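Local atomic coordinates of interleukin-2 receptor subunit beta (Mus musculus, PDB entry 6DG5), a protein that forms the beta subunit of the interleukin-2 receptor, which binds interleukin-2 and probably carries its mitogenic signal into the cell. Residues N104-A109 with T192-P197; P110-V115 with S126-Q131; L140-R145 with R164-F169. One frame throughout, in Å; residues are numbered along the deposited sequence.

How the contacts relate
Both domains of the extracellular part are present, and the three contacts belong to the second, fibronectin type-III domain and the linker leading into it. After strand 91-99 the chain runs through 104-109, which contact 1 pairs with the WSXWS region at 192-197, closing a loop of 82 residues that contains both other contacts. Contact 2 closes first, as the hairpin of strands 111-118 and 123-128. Contact 3 follows in series, laying strand 140-148 against 164-169, the loop and first residues of strand 167-170 in the facing sheet. Trp-127 of contact 2 meets Phe-142 of contact 3, Ser-196 and Pro-197 touch Pro-110, and the Trp-195 ring packs on Glu-143, joining linker, motif and sandwich.

Contact 1: N104-A109 with T192-P197; sequences NLRLVA and TGTWSP. With FUC (alpha-L-fucopyranose), chain E.
Leu-105 and Thr-194 join the two loops through one direct backbone bond, Thr-194 N to Leu-105 O at 3.0 Å, with the donor nearly in line with the carbonyl. A water makes the next link, accepting from Leu-107 N and donating to Thr-194 O. Arg-106 reaches across the opposing loop. Its CB passes Thr-194 OG1; CG, swung away from the backbone N (chi1 -151°), comes to 3.3 Å from Trp-195 O. Bends at chi2 and chi3 then carry CD over Pro-197, 3.8 Å from its CD, and against C3 of the fucose. The guanidinium ends beside this sugar, part of the protein's own glycan: C5 lies over one face, while O2 sits in the plane at the edge, 3.2 Å from NH2. Fucose O3 is within hydrogen-bonding reach of Arg-106 O (2.9 Å), though its acceptor is not settled. Pro-197 CG packs on fucose C4 at 3.5 Å. Ser-196 CB faces Leu-107 O, and its OG bonds to Val-185 N. The Trp-195 indole turns away toward Arg-184 and Lys-186, the cation-pi stacking familiar from WSXWS receptors. With so few direct polar bonds, the join between interdomain linker and motif relies also on water and on Arg-106 and Pro-197 packing against sugar.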
loop_
_atom_site.group_PDB
_atom_site.type_symbol
_atom_site.label_atom_id
_atom_site.label_comp_id
_atom_site.label_asym_id
_atom_site.label_seq_id
_atom_site.Cartn_x
_atom_site.Cartn_y
_atom_site.Cartn_z
ATOM N N ASN B 104 8.940 -9.430 11.667
ATOM C CA ASN B 104 10.208 -10.089 11.362
ATOM C C ASN B 104 10.211 -10.461 9.878
ATOM O O ASN B 104 10.227 -11.638 9.514
ATOM C CB ASN B 104 10.416 -11.317 12.250
ATOM C CG ASN B 104 10.719 -10.953 13.693
ATOM O OD1 ASN B 104 9.883 -10.377 14.392
ATOM N ND2 ASN B 104 11.920 -11.294 14.149
ATOM N N LEU B 105 10.204 -9.446 9.019
ATOM C CA LEU B 105 10.110 -9.640 7.579
ATOM C C LEU B 105 11.492 -9.578 6.943
ATOM O O LEU B 105 12.257 -8.640 7.194
ATOM C CB LEU B 105 9.198 -8.589 6.948
ATOM C CG LEU B 105 7.693 -8.781 7.129
ATOM C CD1 LEU B 105 6.939 -7.628 6.490
ATOM C CD2 LEU B 105 7.250 -10.105 6.531
ATOM N N ARG B 106 11.804 -10.575 6.116
ATOM C CA ARG B 106 13.034 -10.591 5.325
ATOM C C ARG B 106 12.675 -11.182 3.965
ATOM O O ARG B 106 12.642 -12.405 3.801
ATOM C CB ARG B 106 14.139 -11.387 6.010
ATOM C CG ARG B 106 15.539 -10.896 5.669
ATOM C CD ARG B 106 16.391 -11.987 5.045
ATOM N NE ARG B 106 17.330 -12.576 5.998
ATOM C CZ ARG B 106 17.236 -13.811 6.477
ATOM N NH1 ARG B 106 18.139 -14.262 7.339
ATOM N NH2 ARG B 106 16.247 -14.603 6.087
ATOM N N LEU B 107 12.412 -10.308 2.996
ATOM C CA LEU B 107 11.884 -10.725 1.706
ATOM C C LEU B 107 12.924 -11.517 0.913
ATOM O O LEU B 107 14.108 -11.570 1.251
ATOM C CB LEU B 107 11.423 -9.508 0.904
ATOM C CG LEU B 107 10.127 -8.846 1.373
ATOM C CD1 LEU B 107 10.092 -7.373 0.993
ATOM C CD2 LEU B 107 8.944 -9.578 0.775
ATOM N N VAL B 108 12.452 -12.142 -0.161
ATOM C CA VAL B 108 13.317 -12.901 -1.058
ATOM C C VAL B 108 14.113 -11.934 -1.922
ATOM O O VAL B 108 13.585 -10.920 -2.394
ATOM C CB VAL B 108 12.481 -13.873 -1.911
ATOM C CG1 VAL B 108 13.306 -14.436 -3.058
ATOM C CG2 VAL B 108 11.940 -14.999 -1.043
ATOM N N ALA B 109 15.392 -12.247 -2.125
ATOM C CA ALA B 109 16.286 -11.363 -2.856
ATOM C C ALA B 109 15.760 -11.104 -4.267
ATOM O O ALA B 109 15.101 -11.965 -4.858
ATOM C CB ALA B 109 17.685 -11.971 -2.925
ATOM N N THR B 192 10.248 -2.565 11.307
ATOM C CA THR B 192 10.699 -3.629 12.195
ATOM C C THR B 192 11.360 -4.780 11.443
ATOM O O THR B 192 12.037 -5.603 12.070
ATOM C CB THR B 192 9.520 -4.148 13.024
ATOM O OG1 THR B 192 8.693 -3.047 13.417
ATOM C CG2 THR B 192 10.017 -4.851 14.279
ATOM N N GLY B 193 11.196 -4.852 10.118
ATOM C CA GLY B 193 11.840 -5.886 9.335
ATOM C C GLY B 193 13.219 -5.475 8.839
ATOM O O GLY B 193 13.613 -4.312 8.900
ATOM N N THR B 194 13.953 -6.462 8.334
ATOM C CA THR B 194 15.325 -6.280 7.882
ATOM C C THR B 194 15.405 -6.360 6.362
ATOM O O THR B 194 14.454 -6.751 5.679
ATOM C CB THR B 194 16.245 -7.329 8.515
ATOM O OG1 THR B 194 15.709 -8.636 8.279
ATOM C CG2 THR B 194 16.359 -7.097 10.013
ATOM N N TRP B 195 16.568 -5.984 5.837
ATOM C CA TRP B 195 16.784 -5.988 4.398
ATOM C C TRP B 195 16.870 -7.412 3.859
ATOM O O TRP B 195 17.291 -8.341 4.551
ATOM C CB TRP B 195 18.064 -5.234 4.043
ATOM C CG TRP B 195 17.893 -3.752 3.941
ATOM C CD1 TRP B 195 18.250 -2.817 4.869
ATOM C CD2 TRP B 195 17.322 -3.031 2.843
ATOM N NE1 TRP B 195 17.938 -1.558 4.415
ATOM C CE2 TRP B 195 17.367 -1.663 3.174
ATOM C CE3 TRP B 195 16.778 -3.412 1.613
ATOM C CZ2 TRP B 195 16.887 -0.674 2.319
ATOM C CZ3 TRP B 195 16.303 -2.430 0.766
ATOM C CH2 TRP B 195 16.360 -1.076 1.122
ATOM N N SER B 196 16.470 -7.572 2.603
ATOM C CA SER B 196 16.629 -8.841 1.918
ATOM C C SER B 196 18.081 -9.023 1.499
ATOM O O SER B 196 18.822 -8.047 1.361
ATOM C CB SER B 196 15.724 -8.898 0.691
ATOM O OG SER B 196 16.291 -8.182 -0.394
ATOM N N PRO B 197 18.518 -10.267 1.291
ATOM C CA PRO B 197 19.887 -10.494 0.820
ATOM C C PRO B 197 20.111 -9.864 -0.546
ATOM O O PRO B 197 19.178 -9.617 -1.310
ATOM C CB PRO B 197 19.994 -12.021 0.752
ATOM C CG PRO B 197 18.969 -12.503 1.711
ATOM C CD PRO B 197 17.833 -11.529 1.609
HETATM C C1 FUC E . 15.447 -17.261 3.251
HETATM C C2 FUC E . 14.457 -16.067 3.229
HETATM C C3 FUC E . 15.150 -14.753 2.838
HETATM C C4 FUC E . 16.490 -14.992 2.107
HETATM C C5 FUC E . 17.424 -15.857 2.983
HETATM C C6 FUC E . 18.504 -16.582 2.190
HETATM O O2 FUC E . 13.771 -15.913 4.465
HETATM O O3 FUC E . 14.304 -14.005 1.975
HETATM O O4 FUC E . 16.292 -15.588 0.828
HETATM O O5 FUC E . 16.712 -16.864 3.748
HETATM O O HOH W 1 13.138 -7.356 3.015
#

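Contact 2: P110-V115 with S126-Q131; sequences PHSLQV and SWKVSQ
His-111 and Lys-128 form an antiparallel hydrogen-bonded pair: His-111 N gives a nearly straight bond to Lys-128 O (3.0 Å), and Lys-128 N answers to His-111 O (2.8 Å). A second such pair links Gln-114 with Ser-126. There Ser-126 N reaches Gln-114 O at 2.8 Å, whereas the return bond from Gln-114 N to Ser-126 O is longer, 3.2 Å, with its donor tilted out of the carbonyl plane. Ser-126 O also receives a CA-H contact from Leu-113. Between the two pairs the register slips by one residue, a beta bulge, with Ser-112 in a left-handed backbone conformation.

Both imidazole nitrogens of His-111 have hydroxyl partners. NE2 meets Ser-130 OG at 2.6 Å across the contact, and ND1 meets Ser-112 OG at 3.1 Å, lying at the ring edge and in its plane. These two bonds fix the rotation of the ring. With CG of His-111 set between the backbone N and the carbonyl carbon (chi1 58°), Lys-128 O lies under one ring face, 3.6 Å from the plane and in line with the ring centre. Lys-128 CB touches His-111 CE1, and its CG and CD pass Ser-112 CB.

Leu-113 and Trp-127 turn to the other side of the hairpin, where Leu-113 CD1 packs against Trp-127 CB and the indole continues inward to Phe-142 and Val-183. This bulged hairpin of strands 111-118 and 123-128 is the opening pair of strands of a fibronectin type-III sandwich.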
loop_
_atom_site.group_PDB
_atom_site.type_symbol
_atom_site.label_atom_id
_atom_site.label_comp_id
_atom_site.label_asym_id
_atom_site.label_seq_id
_atom_site.Cartn_x
_atom_site.Cartn_y
_atom_site.Cartn_z
ATOM N N PRO B 110 16.026 -9.922 -4.826
ATOM C CA PRO B 110 15.598 -9.645 -6.203
ATOM C C PRO B 110 16.307 -10.561 -7.188
ATOM O O PRO B 110 17.445 -10.980 -6.973
ATOM C CB PRO B 110 15.994 -8.179 -6.414
ATOM C CG PRO B 110 16.120 -7.617 -5.037
ATOM C CD PRO B 110 16.624 -8.739 -4.187
ATOM N N HIS B 111 15.613 -10.879 -8.277
ATOM C CA HIS B 111 16.131 -11.774 -9.298
ATOM C C HIS B 111 15.907 -11.153 -10.670
ATOM O O HIS B 111 15.411 -10.029 -10.796
ATOM C CB HIS B 111 15.472 -13.155 -9.202
ATOM C CG HIS B 111 13.982 -13.121 -9.324
ATOM N ND1 HIS B 111 13.336 -13.149 -10.541
ATOM C CD2 HIS B 111 13.010 -13.055 -8.383
ATOM C CE1 HIS B 111 12.030 -13.111 -10.346
ATOM N NE2 HIS B 111 11.806 -13.053 -9.045
ATOM N N SER B 112 16.296 -11.899 -11.706
ATOM C CA SER B 112 16.104 -11.494 -13.099
ATOM C C SER B 112 16.751 -10.142 -13.391
ATOM O O SER B 112 16.190 -9.307 -14.103
ATOM C CB SER B 112 14.618 -11.471 -13.469
ATOM O OG SER B 112 14.074 -12.780 -13.506
ATOM N N LEU B 113 17.940 -9.921 -12.838
ATOM C CA LEU B 113 18.685 -8.710 -13.150
ATOM C C LEU B 113 19.188 -8.768 -14.584
ATOM O O LEU B 113 19.735 -9.786 -15.020
ATOM C CB LEU B 113 19.858 -8.533 -12.187
ATOM C CG LEU B 113 19.671 -7.545 -11.036
ATOM C CD1 LEU B 113 18.953 -8.201 -9.874
ATOM C CD2 LEU B 113 21.008 -6.971 -10.596
ATOM N N GLN B 114 18.999 -7.678 -15.322
ATOM C CA GLN B 114 19.475 -7.618 -16.696
ATOM C C GLN B 114 19.591 -6.164 -17.125
ATOM O O GLN B 114 19.005 -5.265 -16.516
ATOM C CB GLN B 114 18.552 -8.382 -17.650
ATOM C CG GLN B 114 17.199 -7.735 -17.869
ATOM C CD GLN B 114 16.449 -8.361 -19.024
ATOM O OE1 GLN B 114 17.049 -8.985 -19.898
ATOM N NE2 GLN B 114 15.131 -8.202 -19.034
ATOM N N VAL B 115 20.353 -5.953 -18.192
ATOM C CA VAL B 115 20.589 -4.629 -18.752
ATOM C C VAL B 115 19.692 -4.458 -19.969
ATOM O O VAL B 115 19.776 -5.237 -20.926
ATOM C CB VAL B 115 22.065 -4.434 -19.127
ATOM C CG1 VAL B 115 22.275 -3.064 -19.746
ATOM C CG2 VAL B 115 22.952 -4.621 -17.909
ATOM N N SER B 126 17.299 -3.663 -14.914
ATOM C CA SER B 126 15.998 -4.062 -14.389
ATOM C C SER B 126 16.144 -5.248 -13.444
ATOM O O SER B 126 17.181 -5.914 -13.399
ATOM C CB SER B 126 15.035 -4.415 -15.527
ATOM O OG SER B 126 14.826 -3.307 -16.380
ATOM N N TRP B 127 15.081 -5.507 -12.681
ATOM C CA TRP B 127 15.044 -6.654 -11.783
ATOM C C TRP B 127 13.602 -6.945 -11.387
ATOM O O TRP B 127 12.811 -6.022 -11.180
ATOM C CB TRP B 127 15.899 -6.426 -10.530
ATOM C CG TRP B 127 15.547 -5.200 -9.745
ATOM C CD1 TRP B 127 14.571 -5.082 -8.799
ATOM C CD2 TRP B 127 16.185 -3.920 -9.826
ATOM N NE1 TRP B 127 14.557 -3.806 -8.291
ATOM C CE2 TRP B 127 15.539 -3.073 -8.904
ATOM C CE3 TRP B 127 17.237 -3.408 -10.590
ATOM C CZ2 TRP B 127 15.909 -1.742 -8.728
ATOM C CZ3 TRP B 127 17.604 -2.086 -10.413
ATOM C CH2 TRP B 127 16.941 -1.268 -9.489
ATOM N N LYS B 128 13.277 -8.230 -11.289
ATOM C CA LYS B 128 11.961 -8.696 -10.882
ATOM C C LYS B 128 11.993 -9.171 -9.434
ATOM O O LYS B 128 13.049 -9.498 -8.885
ATOM C CB LYS B 128 11.483 -9.829 -11.796
ATOM C CG LYS B 128 11.295 -9.437 -13.258
ATOM C CD LYS B 128 10.870 -10.639 -14.094
ATOM C CE LYS B 128 10.359 -10.226 -15.469
ATOM N NZ LYS B 128 11.413 -9.601 -16.312
ATOM N N VAL B 129 10.814 -9.211 -8.815
ATOM C CA VAL B 129 10.680 -9.610 -7.420
ATOM C C VAL B 129 9.663 -10.736 -7.308
ATOM O O VAL B 129 8.769 -10.880 -8.148
ATOM C CB VAL B 129 10.273 -8.426 -6.518
ATOM C CG1 VAL B 129 11.404 -7.415 -6.435
ATOM C CG2 VAL B 129 9.008 -7.777 -7.042
ATOM N N SER B 130 9.807 -11.540 -6.256
ATOM C CA SER B 130 8.929 -12.673 -6.010
ATOM C C SER B 130 8.601 -12.758 -4.527
ATOM O O SER B 130 9.322 -12.225 -3.680
ATOM C CB SER B 130 9.558 -13.993 -6.479
ATOM O OG SER B 130 9.650 -14.051 -7.891
ATOM N N GLN B 131 7.493 -13.440 -4.229
ATOM C CA GLN B 131 7.077 -13.733 -2.854
ATOM C C GLN B 131 6.887 -12.460 -2.032
ATOM O O GLN B 131 7.215 -12.411 -0.844
ATOM C CB GLN B 131 8.067 -14.677 -2.170
ATOM C CG GLN B 131 7.809 -16.143 -2.455
ATOM C CD GLN B 131 9.083 -16.919 -2.691
ATOM O OE1 GLN B 131 9.610 -17.565 -1.786
ATOM N NE2 GLN B 131 9.586 -16.862 -3.918
#

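Contact 3: L140-R145 with R164-F169; sequences LEFEAR and RQQWLF. With NAG (2-acetamido-2-deoxy-beta-D-glucopyranose), chain D.
Leu-140, Phe-142 and Ala-144 meet Arg-164, Gln-166 and Leu-168 in a largely buried contact across the interior of the fibronectin type-III sandwich, where strand 140-148 of the four-stranded sheet faces the approach to, and the start of, strand 167-170 of the three-stranded one. No hydrogen bond crosses it; the joining is mainly by side chains. At one end Leu-140 and Arg-164 lie side by side, and the methyl CD1 of Leu-140 sits 3.6 Å above the centre of the guanidinium. Arg-164 gets there with CG anti to the backbone N and a bend at chi2 (-99°). Its guanidinium is held by NE donating to Gln-166 OE1 at 2.8 Å, from above the carbonyl plane, and by a salt bridge from NH1 to Glu-137.

In the middle, the Phe-142 ring has Arg-164 CG at its edge. Its CZ touches Gln-166 CG at 3.6 Å, and ring and amide planes are almost parallel, 3° apart. Gln-166 NE2 makes a weak bond to Trp-127 O. The far end is purely apolar: Ala-144 CB meets Leu-168 CD2 at 3.7 Å.

Trp-167 packs on an N-acetylglucosamine of the protein's own glycan, close to Asn-124. Gln-165, whose OE1 bonds to Gln-163, sets NE2 over one indole face toward its rim, and over the centre of the opposite face lies the sugar atom C3, 3.5 Å above the plane of the Trp-167 ring.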
loop_
_atom_site.group_PDB
_atom_site.type_symbol
_atom_site.label_atom_id
_atom_site.label_comp_id
_atom_site.label_asym_id
_atom_site.label_seq_id
_atom_site.Cartn_x
_atom_site.Cartn_y
_atom_site.Cartn_z
ATOM N N LEU B 140 7.216 -1.187 -1.065
ATOM C CA LEU B 140 8.492 -1.745 -1.491
ATOM C C LEU B 140 9.560 -0.665 -1.580
ATOM O O LEU B 140 9.288 0.479 -1.955
ATOM C CB LEU B 140 8.344 -2.445 -2.841
ATOM C CG LEU B 140 7.667 -3.814 -2.811
ATOM C CD1 LEU B 140 7.446 -4.333 -4.222
ATOM C CD2 LEU B 140 8.492 -4.794 -1.996
ATOM N N GLU B 141 10.787 -1.040 -1.229
ATOM C CA GLU B 141 11.931 -0.143 -1.246
ATOM C C GLU B 141 13.136 -0.927 -1.738
ATOM O O GLU B 141 13.271 -2.114 -1.432
ATOM C CB GLU B 141 12.199 0.436 0.147
ATOM C CG GLU B 141 12.935 1.760 0.156
ATOM C CD GLU B 141 12.922 2.414 1.524
ATOM O OE1 GLU B 141 13.598 1.897 2.438
ATOM O OE2 GLU B 141 12.222 3.436 1.688
ATOM N N PHE B 142 14.007 -0.270 -2.498
ATOM C CA PHE B 142 15.131 -0.951 -3.120
ATOM C C PHE B 142 16.432 -0.220 -2.835
ATOM O O PHE B 142 16.465 1.013 -2.765
ATOM C CB PHE B 142 14.931 -1.081 -4.630
ATOM C CG PHE B 142 13.786 -1.972 -5.009
ATOM C CD1 PHE B 142 13.962 -3.340 -5.103
ATOM C CD2 PHE B 142 12.534 -1.440 -5.271
ATOM C CE1 PHE B 142 12.914 -4.164 -5.453
ATOM C CE2 PHE B 142 11.481 -2.259 -5.620
ATOM C CZ PHE B 142 11.670 -3.624 -5.710
ATOM N N GLU B 143 17.501 -0.997 -2.672
ATOM C CA GLU B 143 18.851 -0.480 -2.491
ATOM C C GLU B 143 19.786 -1.289 -3.375
ATOM O O GLU B 143 19.815 -2.522 -3.288
ATOM C CB GLU B 143 19.294 -0.567 -1.026
ATOM C CG GLU B 143 19.538 0.774 -0.353
ATOM C CD GLU B 143 20.209 0.629 1.001
ATOM O OE1 GLU B 143 20.737 -0.466 1.290
ATOM O OE2 GLU B 143 20.209 1.610 1.776
ATOM N N ALA B 144 20.541 -0.600 -4.227
ATOM C CA ALA B 144 21.512 -1.235 -5.104
ATOM C C ALA B 144 22.904 -0.693 -4.810
ATOM O O ALA B 144 23.060 0.433 -4.326
ATOM C CB ALA B 144 21.162 -1.012 -6.583
ATOM N N ARG B 145 23.921 -1.502 -5.101
ATOM C CA ARG B 145 25.304 -1.072 -4.952
ATOM C C ARG B 145 26.090 -1.407 -6.210
ATOM O O ARG B 145 26.028 -2.535 -6.710
ATOM C CB ARG B 145 25.966 -1.698 -3.715
ATOM C CG ARG B 145 25.976 -3.217 -3.648
ATOM C CD ARG B 145 26.661 -3.663 -2.364
ATOM N NE ARG B 145 26.732 -5.113 -2.224
ATOM C CZ ARG B 145 27.289 -5.729 -1.185
ATOM N NH1 ARG B 145 27.819 -5.018 -0.200
ATOM N NH2 ARG B 145 27.316 -7.053 -1.129
ATOM N N ARG B 164 8.976 2.186 -5.264
ATOM C CA ARG B 164 8.920 0.929 -6.009
ATOM C C ARG B 164 9.223 1.242 -7.468
ATOM O O ARG B 164 8.341 1.658 -8.223
ATOM C CB ARG B 164 7.562 0.257 -5.842
ATOM C CG ARG B 164 7.565 -1.236 -6.138
ATOM C CD ARG B 164 7.059 -1.550 -7.535
ATOM N NE ARG B 164 7.009 -2.990 -7.777
ATOM C CZ ARG B 164 5.982 -3.770 -7.450
ATOM N NH1 ARG B 164 4.911 -3.251 -6.867
ATOM N NH2 ARG B 164 6.025 -5.071 -7.706
ATOM N N GLN B 165 10.479 1.049 -7.866
ATOM C CA GLN B 165 10.939 1.380 -9.209
ATOM C C GLN B 165 11.317 0.152 -10.023
ATOM O O GLN B 165 10.869 0.010 -11.166
ATOM C CB GLN B 165 12.133 2.346 -9.122
ATOM C CG GLN B 165 12.286 3.267 -10.321
ATOM C CD GLN B 165 13.215 4.437 -10.044
ATOM O OE1 GLN B 165 12.987 5.224 -9.123
ATOM N NE2 GLN B 165 14.272 4.553 -10.839
ATOM N N GLN B 166 12.131 -0.742 -9.459
ATOM C CA GLN B 166 12.554 -1.978 -10.124
ATOM C C GLN B 166 13.351 -1.701 -11.397
ATOM O O GLN B 166 13.291 -2.470 -12.360
ATOM C CB GLN B 166 11.363 -2.897 -10.417
ATOM C CG GLN B 166 10.825 -3.599 -9.180
ATOM C CD GLN B 166 9.778 -4.644 -9.503
ATOM O OE1 GLN B 166 8.606 -4.325 -9.705
ATOM N NE2 GLN B 166 10.196 -5.903 -9.549
ATOM N N TRP B 167 14.100 -0.599 -11.402
ATOM C CA TRP B 167 15.077 -0.277 -12.436
ATOM C C TRP B 167 15.843 0.964 -12.002
ATOM O O TRP B 167 15.324 1.786 -11.243
ATOM C CB TRP B 167 14.424 -0.038 -13.809
ATOM C CG TRP B 167 13.428 1.083 -13.839
ATOM C CD1 TRP B 167 12.075 0.976 -13.722
ATOM C CD2 TRP B 167 13.706 2.479 -14.008
ATOM N NE1 TRP B 167 11.492 2.218 -13.799
ATOM C CE2 TRP B 167 12.472 3.158 -13.975
ATOM C CE3 TRP B 167 14.879 3.222 -14.180
ATOM C CZ2 TRP B 167 12.377 4.542 -14.108
ATOM C CZ3 TRP B 167 14.782 4.595 -14.311
ATOM C CH2 TRP B 167 13.541 5.241 -14.274
ATOM N N LEU B 168 17.076 1.093 -12.489
ATOM C CA LEU B 168 17.827 2.329 -12.302
ATOM C C LEU B 168 18.600 2.664 -13.567
ATOM O O LEU B 168 19.148 1.780 -14.230
ATOM C CB LEU B 168 18.785 2.268 -11.098
ATOM C CG LEU B 168 19.564 1.020 -10.683
ATOM C CD1 LEU B 168 20.569 0.574 -11.730
ATOM C CD2 LEU B 168 20.267 1.306 -9.369
ATOM N N PHE B 169 18.620 3.948 -13.900
ATOM C CA PHE B 169 19.369 4.464 -15.036
ATOM C C PHE B 169 20.655 5.072 -14.490
ATOM O O PHE B 169 20.617 6.081 -13.780
ATOM C CB PHE B 169 18.540 5.490 -15.805
ATOM C CG PHE B 169 18.990 5.707 -17.223
ATOM C CD1 PHE B 169 18.491 4.922 -18.251
ATOM C CD2 PHE B 169 19.898 6.705 -17.531
ATOM C CE1 PHE B 169 18.895 5.126 -19.557
ATOM C CE2 PHE B 169 20.306 6.914 -18.835
ATOM C CZ PHE B 169 19.803 6.122 -19.849
HETATM C C1 NAG D . 14.630 1.974 -17.653
HETATM C C2 NAG D . 13.910 3.250 -18.105
HETATM C C3 NAG D . 12.476 3.285 -17.565
HETATM C C4 NAG D . 11.735 1.990 -17.876
HETATM C C5 NAG D . 12.566 0.792 -17.421
HETATM C C6 NAG D . 11.958 -0.538 -17.800
HETATM C C7 NAG D . 14.650 5.579 -18.373
HETATM C C8 NAG D . 15.455 6.698 -17.783
HETATM N N2 NAG D . 14.641 4.435 -17.681
HETATM O O3 NAG D . 11.791 4.388 -18.149
HETATM O O4 NAG D . 10.489 1.962 -17.186
HETATM O O5 NAG D . 13.865 0.837 -18.027
HETATM O O6 NAG D . 11.831 -0.679 -19.208
HETATM O O7 NAG D . 14.036 5.707 -19.428
#